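Local structure of putative beta-glucosidase (Bifidobacterium adolescentis, 5WAB) at residues T69-A74 against E306-A311; P356-S361 against L472-G477; G591-A596 against H638-E643; T561-A566 against T662-G667. The protein hydrolyses beta-glucosidic linkages as a family 3 glycoside hydrolase and may also release terminal arabinopyranosyl residues from ginsenosides. All coordinates share one frame; numbering follows the deposited sequence.

Interaction 1 (T69-A74 against E306-A311); sequences TCFPPA and EVAHQA
Phe-71 and Pro-72 lie against one side of the helix that carries Val-307, Ala-308 and Ala-311, and the contact is apolar throughout. The Phe-71 ring brings two neighbouring rim carbons to the helix: CD1 sits 4.0 Å from Ala-308 CB, and CE1 is equally far, 4.0 Å, from Val-307 CG1. Its CG stands anti to its own carbonyl carbon (chi1 -64°), which swings the ring across to the helix although the bond to CB does not aim there. One turn further along, Pro-72 sets its ring carbons CG and CD against Ala-311, with Pro-72 CG 3.7 Å from Ala-311 CB. Thr-69 adds its methyl: CG2 reaches Ala-308 CB at 3.8 Å and also lies over one face of the Phe-71 ring, toward its rim, while OG1 is hydrogen-bonded to Glu-96.

Helix 83-99 supplies further apolar neighbours, with Val-89, Ala-92 and Met-93 against Phe-71. Cutting Phe-71 back to an alanine is likely to open a gap between helices 83-99 and 301-313 and to strip Val-307 CG1 and the Thr-69 methyl of their aromatic partner.

The two alanines keep the helix surface low, letting a loop of the N-terminal family 3 domain come within 5.3 Å of it, measured from Phe-71 CA to Ala-308 CA. With no polar pairing across the interface, the fit rests on shape and on exclusion of water.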
loop_
_atom_site.group_PDB
_atom_site.type_symbol
_atom_site.label_atom_id
_atom_site.label_comp_id
_atom_site.label_asym_id
_atom_site.label_seq_id
_atom_site.Cartn_x
_atom_site.Cartn_y
_atom_site.Cartn_z
ATOM N N THR A 69 -6.702 -8.846 16.523
ATOM C CA THR A 69 -5.406 -9.175 15.946
ATOM C C THR A 69 -4.839 -7.965 15.213
ATOM O O THR A 69 -5.463 -7.443 14.283
ATOM C CB THR A 69 -5.530 -10.361 14.998
ATOM O OG1 THR A 69 -6.009 -11.499 15.727
ATOM C CG2 THR A 69 -4.170 -10.681 14.362
ATOM N N CYS A 70 -3.660 -7.517 15.633
ATOM C CA CYS A 70 -2.983 -6.405 14.974
ATOM C C CYS A 70 -2.101 -6.991 13.880
ATOM O O CYS A 70 -1.005 -7.490 14.146
ATOM C CB CYS A 70 -2.182 -5.586 15.981
ATOM S SG CYS A 70 -1.327 -4.143 15.280
ATOM N N PHE A 71 -2.579 -6.939 12.645
ATOM C CA PHE A 71 -1.789 -7.427 11.528
ATOM C C PHE A 71 -0.706 -6.414 11.169
ATOM O O PHE A 71 -0.791 -5.242 11.548
ATOM C CB PHE A 71 -2.695 -7.696 10.331
ATOM C CG PHE A 71 -3.697 -8.782 10.575
ATOM C CD1 PHE A 71 -3.361 -10.110 10.377
ATOM C CD2 PHE A 71 -4.977 -8.477 11.003
ATOM C CE1 PHE A 71 -4.280 -11.114 10.606
ATOM C CE2 PHE A 71 -5.899 -9.475 11.234
ATOM C CZ PHE A 71 -5.550 -10.796 11.035
ATOM N N PRO A 72 0.328 -6.832 10.445
ATOM C CA PRO A 72 1.365 -5.882 10.048
ATOM C C PRO A 72 0.773 -4.778 9.196
ATOM O O PRO A 72 -0.034 -5.049 8.292
ATOM C CB PRO A 72 2.358 -6.742 9.248
ATOM C CG PRO A 72 1.597 -7.966 8.867
ATOM C CD PRO A 72 0.653 -8.201 10.003
ATOM N N PRO A 73 1.105 -3.519 9.491
ATOM C CA PRO A 73 0.693 -2.419 8.617
ATOM C C PRO A 73 1.180 -2.629 7.193
ATOM O O PRO A 73 2.151 -3.340 6.934
ATOM C CB PRO A 73 1.347 -1.194 9.257
ATOM C CG PRO A 73 1.430 -1.554 10.709
ATOM C CD PRO A 73 1.716 -3.033 10.741
ATOM N N ALA A 74 0.486 -1.974 6.263
ATOM C CA ALA A 74 0.711 -2.228 4.844
ATOM C C ALA A 74 2.146 -1.928 4.417
ATOM O O ALA A 74 2.660 -2.578 3.501
ATOM C CB ALA A 74 -0.286 -1.419 4.014
ATOM N N GLU A 306 -1.782 -16.766 14.006
ATOM C CA GLU A 306 -0.876 -17.469 13.106
ATOM C C GLU A 306 -0.879 -16.848 11.719
ATOM O O GLU A 306 0.159 -16.820 11.051
ATOM C CB GLU A 306 -1.253 -18.944 13.026
ATOM C CG GLU A 306 -0.967 -19.721 14.290
ATOM C CD GLU A 306 -1.537 -21.122 14.243
ATOM O OE1 GLU A 306 -2.201 -21.457 13.239
ATOM O OE2 GLU A 306 -1.306 -21.891 15.203
ATOM N N VAL A 307 -2.028 -16.351 11.267
ATOM C CA VAL A 307 -2.047 -15.593 10.023
ATOM C C VAL A 307 -1.172 -14.355 10.162
ATOM O O VAL A 307 -0.393 -14.021 9.261
ATOM C CB VAL A 307 -3.497 -15.244 9.634
ATOM C CG1 VAL A 307 -3.537 -14.333 8.412
ATOM C CG2 VAL A 307 -4.287 -16.523 9.369
ATOM N N ALA A 308 -1.256 -13.679 11.313
ATOM C CA ALA A 308 -0.382 -12.542 11.587
ATOM C C ALA A 308 1.078 -12.966 11.678
ATOM O O ALA A 308 1.973 -12.200 11.302
ATOM C CB ALA A 308 -0.814 -11.846 12.878
ATOM N N HIS A 309 1.336 -14.175 12.181
ATOM C CA HIS A 309 2.702 -14.685 12.227
ATOM C C HIS A 309 3.263 -14.845 10.820
ATOM O O HIS A 309 4.379 -14.398 10.532
ATOM C CB HIS A 309 2.730 -16.014 12.988
ATOM C CG HIS A 309 4.107 -16.548 13.242
ATOM N ND1 HIS A 309 5.251 -15.838 12.944
ATOM C CD2 HIS A 309 4.522 -17.727 13.763
ATOM C CE1 HIS A 309 6.311 -16.556 13.271
ATOM N NE2 HIS A 309 5.896 -17.707 13.769
ATOM N N GLN A 310 2.498 -15.481 9.929
ATOM C CA GLN A 310 2.962 -15.649 8.555
ATOM C C GLN A 310 3.016 -14.312 7.823
ATOM O O GLN A 310 3.956 -14.048 7.065
ATOM C CB GLN A 310 2.071 -16.642 7.804
ATOM C CG GLN A 310 2.532 -16.901 6.370
ATOM C CD GLN A 310 3.944 -17.500 6.288
ATOM O OE1 GLN A 310 4.395 -18.201 7.195
ATOM N NE2 GLN A 310 4.649 -17.202 5.201
ATOM N N ALA A 311 2.014 -13.454 8.036
ATOM C CA ALA A 311 2.046 -12.123 7.437
ATOM C C ALA A 311 3.249 -11.322 7.928
ATOM O O ALA A 311 3.816 -10.518 7.180
ATOM C CB ALA A 311 0.744 -11.378 7.732
#

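Interaction 2 (P356-S361 against L472-G477); sequences PTKMTS and LGQAGG
In the C-terminal domain of the family 3 glycosidase, a type I beta turn from Gly-473 to Gly-476 leads into helix 476-484, and Gln-474 in this turn reaches across to the loop 356-361. Its side chain carries most of the contact. CG stands between the backbone N and the carbonyl carbon (chi1 74°), and from there the chain runs extended, taking the amide to Thr-357. Gln-474 NE2 donates to Thr-357 OG1 at 3.1 Å with an angle of 157° at the hydrogen, and the hydroxyl oxygen lies close to the amide plane. On the other branch, Gln-474 OE1 takes a weak, bent bond from the backbone N of Thr-357, 3.3 Å long.

Both ends of the amide have second partners, since NE2 also bonds Asp-305 of helix 301-313 and OE1 accepts from the backbone N of Cys-70. The group is thus gripped on both branches, which fixes its rotation. A leucine in its place would probably leave Thr-357 OG1 and Asp-305 without their donor and the Cys-70 N-H without its acceptor.

Around the chain, Pro-356 CB touches the amide oxygen and Gln-474 CB, while Lys-358 O lies alongside, 3.3 Å from Gln-474 CD. Met-359 CG rests on Gln-474 O at 3.5 Å. At the helix start a side chain on Gly-477 would collide with the loop; the bare CA instead makes a C-H...O contact, 3.3 Å from Gly-477 CA to Thr-360 O, with 152° at the hydrogen.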
loop_
_atom_site.group_PDB
_atom_site.type_symbol
_atom_site.label_atom_id
_atom_site.label_comp_id
_atom_site.label_asym_id
_atom_site.label_seq_id
_atom_site.Cartn_x
_atom_site.Cartn_y
_atom_site.Cartn_z
ATOM N N PRO A 356 -3.620 -5.607 20.949
ATOM C CA PRO A 356 -3.480 -6.950 20.379
ATOM C C PRO A 356 -4.039 -8.022 21.300
ATOM O O PRO A 356 -4.071 -7.875 22.523
ATOM C CB PRO A 356 -1.966 -7.108 20.197
ATOM C CG PRO A 356 -1.351 -6.152 21.158
ATOM C CD PRO A 356 -2.346 -5.062 21.454
ATOM N N THR A 357 -4.509 -9.109 20.685
ATOM C CA THR A 357 -4.919 -10.270 21.467
ATOM C C THR A 357 -3.729 -10.862 22.211
ATOM O O THR A 357 -3.844 -11.249 23.379
ATOM C CB THR A 357 -5.560 -11.322 20.565
ATOM O OG1 THR A 357 -4.635 -11.701 19.540
ATOM C CG2 THR A 357 -6.814 -10.766 19.914
ATOM N N LYS A 358 -2.584 -10.949 21.544
ATOM C CA LYS A 358 -1.356 -11.407 22.171
ATOM C C LYS A 358 -0.182 -10.743 21.467
ATOM O O LYS A 358 -0.176 -10.619 20.239
ATOM C CB LYS A 358 -1.233 -12.936 22.112
ATOM C CG LYS A 358 -1.166 -13.514 20.704
ATOM C CD LYS A 358 -1.334 -15.023 20.719
ATOM C CE LYS A 358 -2.734 -15.405 21.154
ATOM N NZ LYS A 358 -2.858 -16.865 21.401
ATOM N N MET A 359 0.800 -10.299 22.247
ATOM C CA MET A 359 2.016 -9.755 21.664
ATOM C C MET A 359 3.194 -10.195 22.517
ATOM O O MET A 359 3.182 -10.011 23.737
ATOM C CB MET A 359 1.946 -8.227 21.573
ATOM C CG MET A 359 3.057 -7.605 20.750
ATOM S SD MET A 359 4.487 -7.106 21.714
ATOM C CE MET A 359 3.746 -5.938 22.852
ATOM N N THR A 360 4.211 -10.762 21.871
ATOM C CA THR A 360 5.429 -11.206 22.541
ATOM C C THR A 360 6.625 -10.557 21.864
ATOM O O THR A 360 6.828 -10.724 20.656
ATOM C CB THR A 360 5.556 -12.735 22.516
ATOM O OG1 THR A 360 4.446 -13.326 23.203
ATOM C CG2 THR A 360 6.853 -13.179 23.182
ATOM N N SER A 361 7.419 -9.831 22.642
ATOM C CA SER A 361 8.561 -9.125 22.091
ATOM C C SER A 361 9.622 -10.108 21.605
ATOM O O SER A 361 9.541 -11.321 21.819
ATOM C CB SER A 361 9.151 -8.182 23.135
ATOM O OG SER A 361 9.741 -8.916 24.194
ATOM N N LEU A 472 5.621 -4.931 11.923
ATOM C CA LEU A 472 5.291 -6.341 11.762
ATOM C C LEU A 472 3.968 -6.746 12.398
ATOM O O LEU A 472 3.519 -7.873 12.174
ATOM C CB LEU A 472 6.415 -7.205 12.346
ATOM C CG LEU A 472 7.774 -7.096 11.653
ATOM C CD1 LEU A 472 8.836 -7.815 12.459
ATOM C CD2 LEU A 472 7.703 -7.665 10.247
ATOM N N GLY A 473 3.341 -5.879 13.182
ATOM C CA GLY A 473 2.126 -6.252 13.875
ATOM C C GLY A 473 2.415 -7.015 15.156
ATOM O O GLY A 473 3.545 -7.076 15.644
ATOM N N GLN A 474 1.359 -7.625 15.698
ATOM C CA GLN A 474 1.455 -8.223 17.025
ATOM C C GLN A 474 2.326 -9.476 17.055
ATOM O O GLN A 474 2.747 -9.891 18.140
ATOM C CB GLN A 474 0.064 -8.562 17.563
ATOM C CG GLN A 474 -0.586 -9.770 16.908
ATOM C CD GLN A 474 -1.930 -10.100 17.522
ATOM O OE1 GLN A 474 -2.694 -9.205 17.876
ATOM N NE2 GLN A 474 -2.218 -11.388 17.671
ATOM N N ALA A 475 2.597 -10.094 15.905
ATOM C CA ALA A 475 3.355 -11.337 15.848
ATOM C C ALA A 475 4.790 -11.139 15.361
ATOM O O ALA A 475 5.413 -12.095 14.884
ATOM C CB ALA A 475 2.633 -12.355 14.969
ATOM N N GLY A 476 5.330 -9.926 15.487
ATOM C CA GLY A 476 6.676 -9.666 15.002
ATOM C C GLY A 476 7.740 -10.454 15.743
ATOM O O GLY A 476 8.727 -10.894 15.148
ATOM N N GLY A 477 7.563 -10.634 17.050
ATOM C CA GLY A 477 8.519 -11.355 17.861
ATOM C C GLY A 477 8.866 -12.727 17.318
ATOM O O GLY A 477 10.009 -12.997 16.931
#

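Interaction 3 (G591-A596 against H638-E643); sequences GKAAVA and HVEAGE
The backbones at Gly-591 and Glu-643 run in nearly opposite directions, 158° apart from 591-594 to 640-643, and they are joined by a weak bond from Gly-591 N to Glu-643 O of 3.3 Å. Beyond this point the chains part, and the Glu-640 side chain spans the wider space, where the CA atoms of Ala-593 and Glu-640 are 7.3 Å apart.

Glu-640 has its CG anti to the backbone N (chi1 -158°) and is extended beyond it. This extended chain brings the carboxylate up to the backbone N of Ala-594. Glu-640 OE1 receives the N-H of Ala-594 N through its syn lone pair at 3.2 Å, almost straight at 176°. Glu-640 OE2 takes a weak, bent share of the same N-H, 3.4 Å from Ala-594 N, making the grip forked but lopsided. Alanine methyls lie by the carboxylate: Ala-593 CB is 3.6 Å from Glu-640 OE1, and Ala-594 CB is close to the same oxygen. OE1 has a further partner in the hydroxyl of Tyr-629, which also bonds His-638 ND1 and is likely to steady the carboxylate.

This is a surface contact within the fibronectin type III-like domain. It ties the loop that follows strand 580-590 to the link between strands 636-639 and 642-648; strands 580-590 and 642-648 are antiparallel neighbours in one sheet, and Ala-594 and Val-595 touch Tyr-629 of strand 628-631.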
loop_
_atom_site.group_PDB
_atom_site.type_symbol
_atom_site.label_atom_id
_atom_site.label_comp_id
_atom_site.label_asym_id
_atom_site.label_seq_id
_atom_site.Cartn_x
_atom_site.Cartn_y
_atom_site.Cartn_z
ATOM N N GLY A 591 9.577 1.860 -26.257
ATOM C CA GLY A 591 10.413 2.698 -27.082
ATOM C C GLY A 591 9.978 4.147 -27.052
ATOM O O GLY A 591 9.052 4.537 -26.341
ATOM N N LYS A 592 10.713 4.968 -27.804
ATOM C CA LYS A 592 10.412 6.390 -27.893
ATOM C C LYS A 592 8.966 6.589 -28.330
ATOM O O LYS A 592 8.530 6.040 -29.344
ATOM C CB LYS A 592 11.371 7.076 -28.871
ATOM C CG LYS A 592 11.115 8.572 -29.009
ATOM C CD LYS A 592 11.300 9.298 -27.683
ATOM C CE LYS A 592 10.993 10.793 -27.778
ATOM N NZ LYS A 592 11.884 11.521 -28.735
ATOM N N ALA A 593 8.228 7.386 -27.563
ATOM C CA ALA A 593 6.805 7.600 -27.783
ATOM C C ALA A 593 6.513 9.085 -27.946
ATOM O O ALA A 593 7.371 9.944 -27.721
ATOM C CB ALA A 593 5.970 7.022 -26.630
ATOM N N ALA A 594 5.273 9.385 -28.339
ATOM C CA ALA A 594 4.843 10.766 -28.502
ATOM C C ALA A 594 4.745 11.505 -27.180
ATOM O O ALA A 594 4.628 12.733 -27.185
ATOM C CB ALA A 594 3.495 10.823 -29.220
ATOM N N VAL A 595 4.764 10.790 -26.057
ATOM C CA VAL A 595 4.754 11.396 -24.734
ATOM C C VAL A 595 5.950 10.877 -23.947
ATOM O O VAL A 595 6.544 9.844 -24.273
ATOM C CB VAL A 595 3.442 11.118 -23.970
ATOM C CG1 VAL A 595 2.252 11.622 -24.767
ATOM C CG2 VAL A 595 3.301 9.625 -23.680
ATOM N N ALA A 596 6.301 11.623 -22.903
ATOM C CA ALA A 596 7.358 11.204 -21.992
ATOM C C ALA A 596 6.890 10.018 -21.156
ATOM O O ALA A 596 5.780 10.026 -20.611
ATOM C CB ALA A 596 7.767 12.365 -21.090
ATOM N N HIS A 638 -3.929 4.744 -24.807
ATOM C CA HIS A 638 -3.425 4.622 -26.170
ATOM C C HIS A 638 -2.235 3.677 -26.190
ATOM O O HIS A 638 -1.255 3.897 -25.475
ATOM C CB HIS A 638 -3.032 5.990 -26.744
ATOM C CG HIS A 638 -2.554 5.934 -28.164
ATOM N ND1 HIS A 638 -1.346 6.461 -28.568
ATOM C CD2 HIS A 638 -3.115 5.392 -29.271
ATOM C CE1 HIS A 638 -1.190 6.259 -29.864
ATOM N NE2 HIS A 638 -2.247 5.608 -30.314
ATOM N N VAL A 639 -2.325 2.631 -27.011
ATOM C CA VAL A 639 -1.196 1.760 -27.310
ATOM C C VAL A 639 -0.614 2.232 -28.633
ATOM O O VAL A 639 -1.291 2.206 -29.668
ATOM C CB VAL A 639 -1.603 0.279 -27.373
ATOM C CG1 VAL A 639 -0.403 -0.574 -27.718
ATOM C CG2 VAL A 639 -2.168 -0.177 -26.046
ATOM N N GLU A 640 0.630 2.695 -28.583
ATOM C CA GLU A 640 1.330 3.214 -29.747
ATOM C C GLU A 640 2.071 2.090 -30.463
ATOM O O GLU A 640 2.678 1.225 -29.826
ATOM C CB GLU A 640 2.291 4.317 -29.296
ATOM C CG GLU A 640 2.718 5.299 -30.360
ATOM C CD GLU A 640 3.554 6.430 -29.791
ATOM O OE1 GLU A 640 3.103 7.078 -28.822
ATOM O OE2 GLU A 640 4.668 6.664 -30.300
ATOM N N ALA A 641 2.014 2.103 -31.792
ATOM C CA ALA A 641 2.710 1.089 -32.573
ATOM C C ALA A 641 4.214 1.202 -32.379
ATOM O O ALA A 641 4.766 2.302 -32.302
ATOM C CB ALA A 641 2.373 1.226 -34.054
ATOM N N GLY A 642 4.870 0.060 -32.279
ATOM C CA GLY A 642 6.311 0.022 -32.170
ATOM C C GLY A 642 6.754 -1.129 -31.288
ATOM O O GLY A 642 5.973 -2.009 -30.936
ATOM N N GLU A 643 8.030 -1.088 -30.920
ATOM C CA GLU A 643 8.635 -2.159 -30.146
ATOM C C GLU A 643 8.555 -1.853 -28.657
ATOM O O GLU A 643 8.724 -0.707 -28.228
ATOM C CB GLU A 643 10.086 -2.368 -30.570
ATOM C CG GLU A 643 10.236 -2.566 -32.061
ATOM C CD GLU A 643 11.656 -2.865 -32.462
ATOM O OE1 GLU A 643 12.568 -2.341 -31.798
ATOM O OE2 GLU A 643 11.860 -3.583 -33.464
#

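Interaction 4 (T561-A566 against T662-G667); sequences TGANTA and TLDGDG
Asn-564 has the most surface buried here, and its amide works as a two-sided clamp on Gly-665. Asn-564 ND2 donates to Gly-665 O at 3.0 Å with 163° at the hydrogen; the acceptor lies in the plane of the Asn-564 amide, yet seen from the carbonyl the donor stands above its plane rather than on a lone pair. On the other branch, Asn-564 OD1 accepts from Gly-665 N over 2.7 Å, a bond bent to 124° and therefore weak. With CG anti to the carbonyl carbon of Asn-564 (chi1 -61°), both amide branches reach the backbone of Gly-665. Gly-665 has a positive phi, and a CB there would collide with the carbonyl O of Asp-664.

Leu-663 adds van der Waals contact: Leu-663 CB lies 3.6 Å from Asn-564 OD1, and its CD2 rests against the backbone of Asn-564, 4.1 Å from Asn-564 CA.

Ala-563 joins through its backbone: Asp-664 N donates to Ala-563 O at 3.0 Å, nearly straight. Ala-563 CB is also 3.4 Å from Asp-664 OD2, while the other carboxylate oxygen, OD1, forms a salt bridge with Lys-560.

The contact fastens the loop between strands 551-560 and 566-574 to the end of strand 654-663, an outermost strand of the four-stranded antiparallel sheet. Val-639 of strand 636-639 packs on both Asn-564 and Leu-663, and Tyr-644 of the adjoining strand 642-648 also touches Leu-663.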
loop_
_atom_site.group_PDB
_atom_site.type_symbol
_atom_site.label_atom_id
_atom_site.label_comp_id
_atom_site.label_asym_id
_atom_site.label_seq_id
_atom_site.Cartn_x
_atom_site.Cartn_y
_atom_site.Cartn_z
ATOM N N THR A 561 0.208 -12.214 -28.541
ATOM C CA THR A 561 -1.059 -12.942 -28.532
ATOM C C THR A 561 -2.206 -12.168 -29.171
ATOM O O THR A 561 -3.358 -12.614 -29.101
ATOM C CB THR A 561 -1.434 -13.347 -27.103
ATOM O OG1 THR A 561 -1.529 -12.177 -26.279
ATOM C CG2 THR A 561 -0.405 -14.309 -26.537
ATOM N N GLY A 562 -1.931 -11.019 -29.772
ATOM C CA GLY A 562 -2.979 -10.233 -30.389
ATOM C C GLY A 562 -2.379 -9.018 -31.054
ATOM O O GLY A 562 -1.162 -8.903 -31.184
ATOM N N ALA A 563 -3.254 -8.121 -31.511
ATOM C CA ALA A 563 -2.778 -6.886 -32.124
ATOM C C ALA A 563 -1.927 -6.078 -31.150
ATOM O O ALA A 563 -0.946 -5.445 -31.554
ATOM C CB ALA A 563 -3.958 -6.055 -32.625
ATOM N N ASN A 564 -2.288 -6.078 -29.864
ATOM C CA ASN A 564 -1.580 -5.279 -28.863
ATOM C C ASN A 564 -1.497 -6.007 -27.527
ATOM O O ASN A 564 -1.601 -5.391 -26.460
ATOM C CB ASN A 564 -2.237 -3.911 -28.676
ATOM C CG ASN A 564 -2.228 -3.084 -29.939
ATOM O OD1 ASN A 564 -1.184 -2.589 -30.357
ATOM N ND2 ASN A 564 -3.392 -2.932 -30.560
ATOM N N THR A 565 -1.304 -7.325 -27.558
ATOM C CA THR A 565 -1.136 -8.093 -26.332
ATOM C C THR A 565 0.005 -9.084 -26.502
ATOM O O THR A 565 0.326 -9.518 -27.612
ATOM C CB THR A 565 -2.404 -8.856 -25.928
ATOM O OG1 THR A 565 -2.794 -9.743 -26.988
ATOM C CG2 THR A 565 -3.537 -7.884 -25.608
ATOM N N ALA A 566 0.589 -9.470 -25.370
ATOM C CA ALA A 566 1.704 -10.398 -25.358
ATOM C C ALA A 566 1.554 -11.335 -24.169
ATOM O O ALA A 566 0.733 -11.118 -23.274
ATOM C CB ALA A 566 3.044 -9.656 -25.305
ATOM N N THR A 662 6.748 -6.425 -30.908
ATOM C CA THR A 662 6.302 -5.327 -31.757
ATOM C C THR A 662 4.777 -5.346 -31.814
ATOM O O THR A 662 4.179 -6.342 -32.233
ATOM C CB THR A 662 6.904 -5.454 -33.155
ATOM O OG1 THR A 662 8.331 -5.547 -33.048
ATOM C CG2 THR A 662 6.549 -4.239 -34.002
ATOM N N LEU A 663 4.152 -4.262 -31.371
ATOM C CA LEU A 663 2.702 -4.159 -31.343
ATOM C C LEU A 663 2.195 -3.305 -32.501
ATOM O O LEU A 663 2.930 -2.502 -33.075
ATOM C CB LEU A 663 2.234 -3.571 -30.012
ATOM C CG LEU A 663 2.737 -4.291 -28.765
ATOM C CD1 LEU A 663 2.095 -3.681 -27.534
ATOM C CD2 LEU A 663 2.471 -5.787 -28.841
ATOM N N ASP A 664 0.915 -3.497 -32.846
ATOM C CA ASP A 664 0.330 -2.807 -33.994
ATOM C C ASP A 664 -0.152 -1.398 -33.674
ATOM O O ASP A 664 -0.306 -0.592 -34.598
ATOM C CB ASP A 664 -0.860 -3.585 -34.561
ATOM C CG ASP A 664 -0.539 -5.030 -34.851
ATOM O OD1 ASP A 664 0.658 -5.378 -34.946
ATOM O OD2 ASP A 664 -1.498 -5.814 -35.018
ATOM N N GLY A 665 -0.379 -1.076 -32.410
ATOM C CA GLY A 665 -1.124 0.135 -32.084
ATOM C C GLY A 665 -2.623 -0.096 -32.114
ATOM O O GLY A 665 -3.140 -0.957 -32.827
ATOM N N ASP A 666 -3.342 0.708 -31.333
ATOM C CA ASP A 666 -4.780 0.503 -31.161
ATOM C C ASP A 666 -5.626 1.168 -32.235
ATOM O O ASP A 666 -6.852 1.091 -32.161
ATOM C CB ASP A 666 -5.230 0.975 -29.772
ATOM C CG ASP A 666 -4.873 2.416 -29.494
ATOM O OD1 ASP A 666 -4.694 3.195 -30.453
ATOM O OD2 ASP A 666 -4.785 2.778 -28.308
ATOM N N GLY A 667 -5.008 1.839 -33.203
ATOM C CA GLY A 667 -5.744 2.379 -34.323
ATOM C C GLY A 667 -6.536 3.642 -34.065
ATOM O O GLY A 667 -7.245 4.091 -34.972
#

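Two pairs of contacts lie on opposite sides of the chain's centre. Interactions 1 and 2, with centres 8 Å apart, meet where the N-terminal and C-terminal domains of the glycosidase come together: Cys-70 O probably accepts from Gln-474 N at 2.8 Å, and helix 301-313 borders both. Interactions 3 and 4, with centres 12 Å apart, share the sheet holding neighbouring strands 642-648 and 654-663, and Asp-666 OD2 bonds Val-639 N between them. The two pairs are 42 to 49 Å apart, centre to centre. Along the chain, interaction 1 closes before 2 opens, while 3 is nested within 4. The first pair links the N-terminal loop, helix 301-313 and the C-terminal domain; the second fastens loops at a sheet's end.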